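N-acetylmuramoyl-L-alanine amidase domain-containing protein SAOUHSC_02979 (Staphylococcus aureus, PDB 5T1Q) probably hydrolyses amide bonds of cell-wall peptidoglycan, this piece holding a glucosaminidase-like helical domain and a CHAP domain of the secreted protein. Local coordinates at residues A[83-88]-A[147-152]; A[77-82]-A[155-160]. All blocks are in the same frame, centred on the assembly; numbering follows the deposited sequence.

Contact 1 (A[83-88]-A[147-152]); sequences SVMIAQ and ESLKDY
Y152 reaches from helix 145-158 to the flank of helix 82-93, where its phenol hydrogen bonds to Q88 and its ring lies along M85, a residue present as selenomethionine. The two helix segments run at 126° to each other with axes 11.8 Å apart, a spacing that calls for long side chains. Tyrosine suits the place because it pairs a broad apolar ring with a polar end. Y152 OH donates to Q88 OE1 at 2.6 Å. The C=O...O angle is 152°, with the donor somewhat out of the carbonyl plane, and the amide stands nearly upright against the ring. A glutamine can serve two tyrosines here, since its NE2 is hydrogen-bonded to the hydroxyl of Y195.

The dense part lies beside the ring. The M85 chain runs antiparallel to the tyrosine side chain, and M85 CG comes within 3.6 Å of Y152 CE2. M85 SE sits 5.0 Å from the centre of the Y152 ring in an oblique Met-aromatic contact. With CG opposite its own backbone N (chi1 179°) and the rest of the chain extended, M85 carries its methyl to L149, and M85 CE lies 3.7 Å from L149 CD2. An unbranched chain is what spans this gap.

The looser part is at V84, whose CG1 only grazes the Y152 hydroxyl at 4.1 Å. No solvent side opens among the touching residues, all of which are buried: I74 of helix 58-78 packs on both M85 and L149, and F109 stacks on the Y152 ring. A Met-aromatic contact beside a buried tyrosine-glutamine hydrogen bond thus joins two helices of what is, by sequence family, a glucosaminidase-like domain of the lysozyme clan.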
loop_
_atom_site.group_PDB
_atom_site.type_symbol
_atom_site.label_atom_id
_atom_site.label_comp_id
_atom_site.label_asym_id
_atom_site.label_seq_id
_atom_site.Cartn_x
_atom_site.Cartn_y
_atom_site.Cartn_z
ATOM N N SER A 83 -13.181 -8.851 -11.304
ATOM C CA SER A 83 -12.039 -7.950 -11.419
ATOM C C SER A 83 -11.960 -6.974 -10.257
ATOM O O SER A 83 -10.880 -6.733 -9.717
ATOM C CB SER A 83 -12.121 -7.192 -12.742
ATOM O OG SER A 83 -13.411 -6.646 -12.896
ATOM N N VAL A 84 -13.100 -6.399 -9.882
ATOM C CA VAL A 84 -13.141 -5.473 -8.763
ATOM C C VAL A 84 -12.818 -6.251 -7.488
ATOM O O VAL A 84 -12.010 -5.809 -6.681
ATOM C CB VAL A 84 -14.503 -4.738 -8.671
ATOM C CG1 VAL A 84 -14.594 -3.882 -7.412
ATOM C CG2 VAL A 84 -14.722 -3.872 -9.905
HETATM N N MSE A 85 -13.404 -7.433 -7.348
HETATM C CA MSE A 85 -13.191 -8.270 -6.164
HETATM C C MSE A 85 -11.735 -8.690 -6.007
HETATM O O MSE A 85 -11.183 -8.641 -4.903
HETATM C CB MSE A 85 -14.123 -9.478 -6.270
HETATM C CG MSE A 85 -13.987 -10.467 -5.114
HETATM SE SE MSE A 85 -15.400 -11.836 -5.306
HETATM C CE MSE A 85 -15.056 -12.854 -3.658
ATOM N N ILE A 86 -11.106 -9.108 -7.102
ATOM C CA ILE A 86 -9.717 -9.547 -7.058
ATOM C C ILE A 86 -8.788 -8.354 -6.771
ATOM O O ILE A 86 -7.814 -8.486 -6.030
ATOM C CB ILE A 86 -9.297 -10.258 -8.362
ATOM C CG1 ILE A 86 -10.088 -11.556 -8.529
ATOM C CG2 ILE A 86 -7.808 -10.575 -8.330
ATOM C CD1 ILE A 86 -9.930 -12.212 -9.882
ATOM N N ALA A 87 -9.103 -7.208 -7.368
ATOM C CA ALA A 87 -8.324 -6.006 -7.176
ATOM C C ALA A 87 -8.395 -5.543 -5.731
ATOM O O ALA A 87 -7.374 -5.141 -5.164
ATOM C CB ALA A 87 -8.803 -4.912 -8.109
ATOM N N GLN A 88 -9.597 -5.584 -5.142
ATOM C CA GLN A 88 -9.760 -5.209 -3.743
ATOM C C GLN A 88 -8.991 -6.172 -2.840
ATOM O O GLN A 88 -8.366 -5.734 -1.871
ATOM C CB GLN A 88 -11.238 -5.122 -3.330
ATOM C CG GLN A 88 -11.919 -3.847 -3.789
ATOM C CD GLN A 88 -13.264 -3.608 -3.114
ATOM O OE1 GLN A 88 -14.303 -4.071 -3.582
ATOM N NE2 GLN A 88 -13.253 -2.804 -2.062
ATOM N N GLU A 147 -14.314 -18.439 3.696
ATOM C CA GLU A 147 -15.331 -17.590 4.315
ATOM C C GLU A 147 -15.093 -16.097 4.060
ATOM O O GLU A 147 -16.026 -15.310 4.154
ATOM C CB GLU A 147 -15.453 -17.849 5.831
ATOM C CG GLU A 147 -15.942 -19.247 6.241
ATOM C CD GLU A 147 -14.855 -20.324 6.246
ATOM O OE1 GLU A 147 -15.203 -21.530 6.292
ATOM O OE2 GLU A 147 -13.653 -19.974 6.218
ATOM N N SER A 148 -13.851 -15.709 3.757
ATOM C CA SER A 148 -13.534 -14.304 3.467
ATOM C C SER A 148 -14.125 -13.876 2.125
ATOM O O SER A 148 -14.770 -12.836 2.032
ATOM C CB SER A 148 -12.018 -14.079 3.471
ATOM O OG SER A 148 -11.691 -12.721 3.214
ATOM N N LEU A 149 -13.885 -14.681 1.095
ATOM C CA LEU A 149 -14.418 -14.428 -0.250
ATOM C C LEU A 149 -15.951 -14.374 -0.232
ATOM O O LEU A 149 -16.562 -13.517 -0.881
ATOM C CB LEU A 149 -13.965 -15.533 -1.208
ATOM C CG LEU A 149 -12.461 -15.669 -1.493
ATOM C CD1 LEU A 149 -12.125 -17.043 -2.070
ATOM C CD2 LEU A 149 -11.977 -14.561 -2.411
ATOM N N LYS A 150 -16.553 -15.319 0.496
ATOM C CA LYS A 150 -18.013 -15.402 0.655
ATOM C C LYS A 150 -18.531 -14.160 1.402
ATOM O O LYS A 150 -19.535 -13.558 1.004
ATOM C CB LYS A 150 -18.369 -16.691 1.431
ATOM C CG LYS A 150 -19.839 -16.956 1.775
ATOM C CD LYS A 150 -20.720 -17.136 0.548
ATOM C CE LYS A 150 -21.916 -18.041 0.837
ATOM N NZ LYS A 150 -22.783 -17.597 1.964
ATOM N N ASP A 151 -17.816 -13.753 2.451
ATOM C CA ASP A 151 -18.250 -12.627 3.270
ATOM C C ASP A 151 -18.167 -11.294 2.504
ATOM O O ASP A 151 -18.980 -10.383 2.731
ATOM C CB ASP A 151 -17.464 -12.577 4.578
ATOM C CG ASP A 151 -18.164 -11.762 5.654
ATOM O OD1 ASP A 151 -19.412 -11.764 5.688
ATOM O OD2 ASP A 151 -17.465 -11.140 6.484
ATOM N N TYR A 152 -17.203 -11.180 1.596
ATOM C CA TYR A 152 -17.094 -9.985 0.753
ATOM C C TYR A 152 -18.319 -9.879 -0.141
ATOM O O TYR A 152 -18.924 -8.817 -0.247
ATOM C CB TYR A 152 -15.838 -10.031 -0.128
ATOM C CG TYR A 152 -15.826 -8.965 -1.216
ATOM C CD1 TYR A 152 -15.374 -7.676 -0.951
ATOM C CD2 TYR A 152 -16.287 -9.249 -2.503
ATOM C CE1 TYR A 152 -15.372 -6.704 -1.933
ATOM C CE2 TYR A 152 -16.295 -8.284 -3.491
ATOM C CZ TYR A 152 -15.835 -7.014 -3.202
ATOM O OH TYR A 152 -15.826 -6.057 -4.181
#

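Contact 2 (A[77-82]-A[155-160])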
loop_
_atom_site.group_PDB
_atom_site.type_symbol
_atom_site.label_atom_id
_atom_site.label_comp_id
_atom_site.label_asym_id
_atom_site.label_seq_id
_atom_site.Cartn_x
_atom_site.Cartn_y
_atom_site.Cartn_z
ATOM N N ASP A 77 -22.342 -15.803 -10.280
ATOM C CA ASP A 77 -23.498 -16.170 -9.457
ATOM C C ASP A 77 -24.153 -14.990 -8.734
ATOM O O ASP A 77 -25.373 -14.858 -8.746
ATOM C CB ASP A 77 -23.113 -17.253 -8.428
ATOM C CG ASP A 77 -22.757 -18.607 -9.076
ATOM O OD1 ASP A 77 -22.956 -18.793 -10.302
ATOM O OD2 ASP A 77 -22.288 -19.505 -8.342
ATOM N N ASN A 78 -23.342 -14.129 -8.126
ATOM C CA ASN A 78 -23.858 -13.013 -7.336
ATOM C C ASN A 78 -23.872 -11.641 -8.016
ATOM O O ASN A 78 -24.061 -10.649 -7.337
ATOM C CB ASN A 78 -23.084 -12.950 -6.023
ATOM C CG ASN A 78 -23.299 -14.182 -5.168
ATOM O OD1 ASN A 78 -24.416 -14.477 -4.761
ATOM N ND2 ASN A 78 -22.224 -14.895 -4.875
ATOM N N ASP A 79 -23.693 -11.577 -9.338
ATOM C CA ASP A 79 -23.741 -10.292 -10.068
ATOM C C ASP A 79 -22.634 -9.295 -9.641
ATOM O O ASP A 79 -22.883 -8.096 -9.485
ATOM C CB ASP A 79 -25.137 -9.655 -9.880
ATOM C CG ASP A 79 -25.420 -8.528 -10.855
ATOM O OD1 ASP A 79 -24.878 -8.553 -11.976
ATOM O OD2 ASP A 79 -26.226 -7.634 -10.507
ATOM N N ILE A 80 -21.415 -9.800 -9.460
ATOM C CA ILE A 80 -20.264 -8.987 -9.030
ATOM C C ILE A 80 -19.122 -9.064 -10.051
ATOM O O ILE A 80 -18.899 -10.115 -10.664
ATOM C CB ILE A 80 -19.748 -9.475 -7.645
ATOM C CG1 ILE A 80 -20.810 -9.222 -6.567
ATOM C CG2 ILE A 80 -18.433 -8.792 -7.258
ATOM C CD1 ILE A 80 -20.476 -9.802 -5.206
ATOM N N TYR A 81 -18.428 -7.940 -10.257
ATOM C CA TYR A 81 -17.235 -7.932 -11.111
ATOM C C TYR A 81 -16.121 -8.649 -10.365
ATOM O O TYR A 81 -15.664 -8.172 -9.323
ATOM C CB TYR A 81 -16.747 -6.516 -11.425
ATOM C CG TYR A 81 -17.504 -5.797 -12.507
ATOM C CD1 TYR A 81 -17.169 -5.977 -13.857
ATOM C CD2 TYR A 81 -18.506 -4.894 -12.197
ATOM C CE1 TYR A 81 -17.851 -5.304 -14.863
ATOM C CE2 TYR A 81 -19.194 -4.217 -13.197
ATOM C CZ TYR A 81 -18.867 -4.425 -14.522
ATOM O OH TYR A 81 -19.559 -3.748 -15.498
ATOM N N ALA A 82 -15.698 -9.794 -10.888
ATOM C CA ALA A 82 -14.598 -10.549 -10.298
ATOM C C ALA A 82 -13.324 -9.688 -10.281
ATOM O O ALA A 82 -12.497 -9.782 -9.371
ATOM C CB ALA A 82 -14.363 -11.829 -11.088
ATOM N N LEU A 155 -21.333 -8.823 1.735
ATOM C CA LEU A 155 -21.322 -7.400 2.074
ATOM C C LEU A 155 -21.816 -6.557 0.902
ATOM O O LEU A 155 -22.659 -5.677 1.079
ATOM C CB LEU A 155 -19.918 -6.939 2.477
ATOM C CG LEU A 155 -19.776 -5.474 2.908
ATOM C CD1 LEU A 155 -20.660 -5.164 4.102
ATOM C CD2 LEU A 155 -18.326 -5.164 3.222
ATOM N N ILE A 156 -21.294 -6.835 -0.292
ATOM C CA ILE A 156 -21.681 -6.088 -1.492
ATOM C C ILE A 156 -23.169 -6.265 -1.831
ATOM O O ILE A 156 -23.830 -5.314 -2.256
ATOM C CB ILE A 156 -20.847 -6.520 -2.724
ATOM C CG1 ILE A 156 -19.338 -6.262 -2.509
ATOM C CG2 ILE A 156 -21.330 -5.819 -3.990
ATOM C CD1 ILE A 156 -18.965 -4.813 -2.262
ATOM N N LYS A 157 -23.683 -7.477 -1.643
ATOM C CA LYS A 157 -25.082 -7.784 -1.978
ATOM C C LYS A 157 -26.087 -7.359 -0.929
ATOM O O LYS A 157 -27.137 -6.858 -1.286
ATOM C CB LYS A 157 -25.248 -9.280 -2.292
ATOM C CG LYS A 157 -24.404 -9.755 -3.472
ATOM C CD LYS A 157 -24.710 -9.031 -4.780
ATOM C CE LYS A 157 -26.077 -9.419 -5.321
ATOM N NZ LYS A 157 -26.456 -8.667 -6.547
ATOM N N ASN A 158 -25.759 -7.531 0.353
ATOM C CA ASN A 158 -26.682 -7.197 1.452
ATOM C C ASN A 158 -26.491 -5.800 2.052
ATOM O O ASN A 158 -27.411 -5.261 2.655
ATOM C CB ASN A 158 -26.559 -8.245 2.558
ATOM C CG ASN A 158 -26.805 -9.653 2.052
ATOM O OD1 ASN A 158 -27.661 -9.875 1.205
ATOM N ND2 ASN A 158 -26.051 -10.612 2.574
ATOM N N GLY A 159 -25.294 -5.238 1.933
ATOM C CA GLY A 159 -25.032 -3.888 2.438
ATOM C C GLY A 159 -24.945 -3.765 3.945
ATOM O O GLY A 159 -24.439 -4.666 4.620
ATOM N N ILE A 160 -25.433 -2.637 4.469
ATOM C CA ILE A 160 -25.387 -2.349 5.908
ATOM C C ILE A 160 -26.716 -1.830 6.466
ATOM O O ILE A 160 -27.654 -1.523 5.723
ATOM C CB ILE A 160 -24.300 -1.293 6.234
ATOM C CG1 ILE A 160 -24.647 0.064 5.585
ATOM C CG2 ILE A 160 -22.920 -1.781 5.795
ATOM C CD1 ILE A 160 -23.756 1.212 6.013
#
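K157, near the end of helix 145-158, folds over the carbonyl of N78, by the turn that leads from helix 58-78 to helix 82-93. The contact lies in the helical domain that its sequence family relates to glucosaminidases of the lysozyme clan, and joins a helix-to-helix turn to the last turn of another helix. In the first shell the lysine chain does most of the work: K157 CD and CE each lie 3.1 Å from N78 O, and K157 CG approaches N78 CB more loosely. The chain is bent at chi2 (-59°) and chi3 (-70°), which keeps it curled against the turn and sets K157 NZ 3.7 Å from D79 CB. Lysine suits this partly exposed edge because its methylenes can pack while its ammonium stays near acidic and aromatic groups. The buried side of the contact is apolar and suits the bulky chains of two isoleucines: I80 CD1 rests 4.1 Å from I156 CB.

D79 and K157 carry opposite charges, but D79 OD2 and K157 NZ are 4.1 Å apart, beyond a salt bridge, so any attraction is probably modest. The aspartate's stronger partner is S173, whose hydroxyl is hydrogen-bonded to OD2. The lysine in turn makes a cation-pi contact with W171, and the indole N-H of that tryptophan bonds to the carbonyl oxygen of I156.

Further out, the backbone sets these groups in place. The chain has left helix 58-78 by D79, which has positive phi, and extends through I80 to Y81, the N-cap residue of helix 82-93. The backbone of D79 is hydrogen-bonded to that of K172 in the neighbouring loop. G159, also with positive phi, follows the end of the other helix, and G159 N bonds to L155 O at 2.8 Å.

Overall arrangement
From the N terminus, helix 58-78 leads through the turn within 77-82 straight into helix 82-93, so the first halves of contacts 2 and 1 adjoin in sequence. The chain then passes through the two-stranded sheet of 119-128 and 131-140 before helix 145-158 returns. Its 147-152 part closes contact 1, and its end at 155-160 closes contact 2, so the loop of contact 1 is nested inside that of contact 2. With centres about 9 Å apart, the contacts lie along one helix: contact 1 is its buried tie to helix 82-93, contact 2 its partly exposed tie to the preceding turn. Together they tie three helices of the glucosaminidase-like domain.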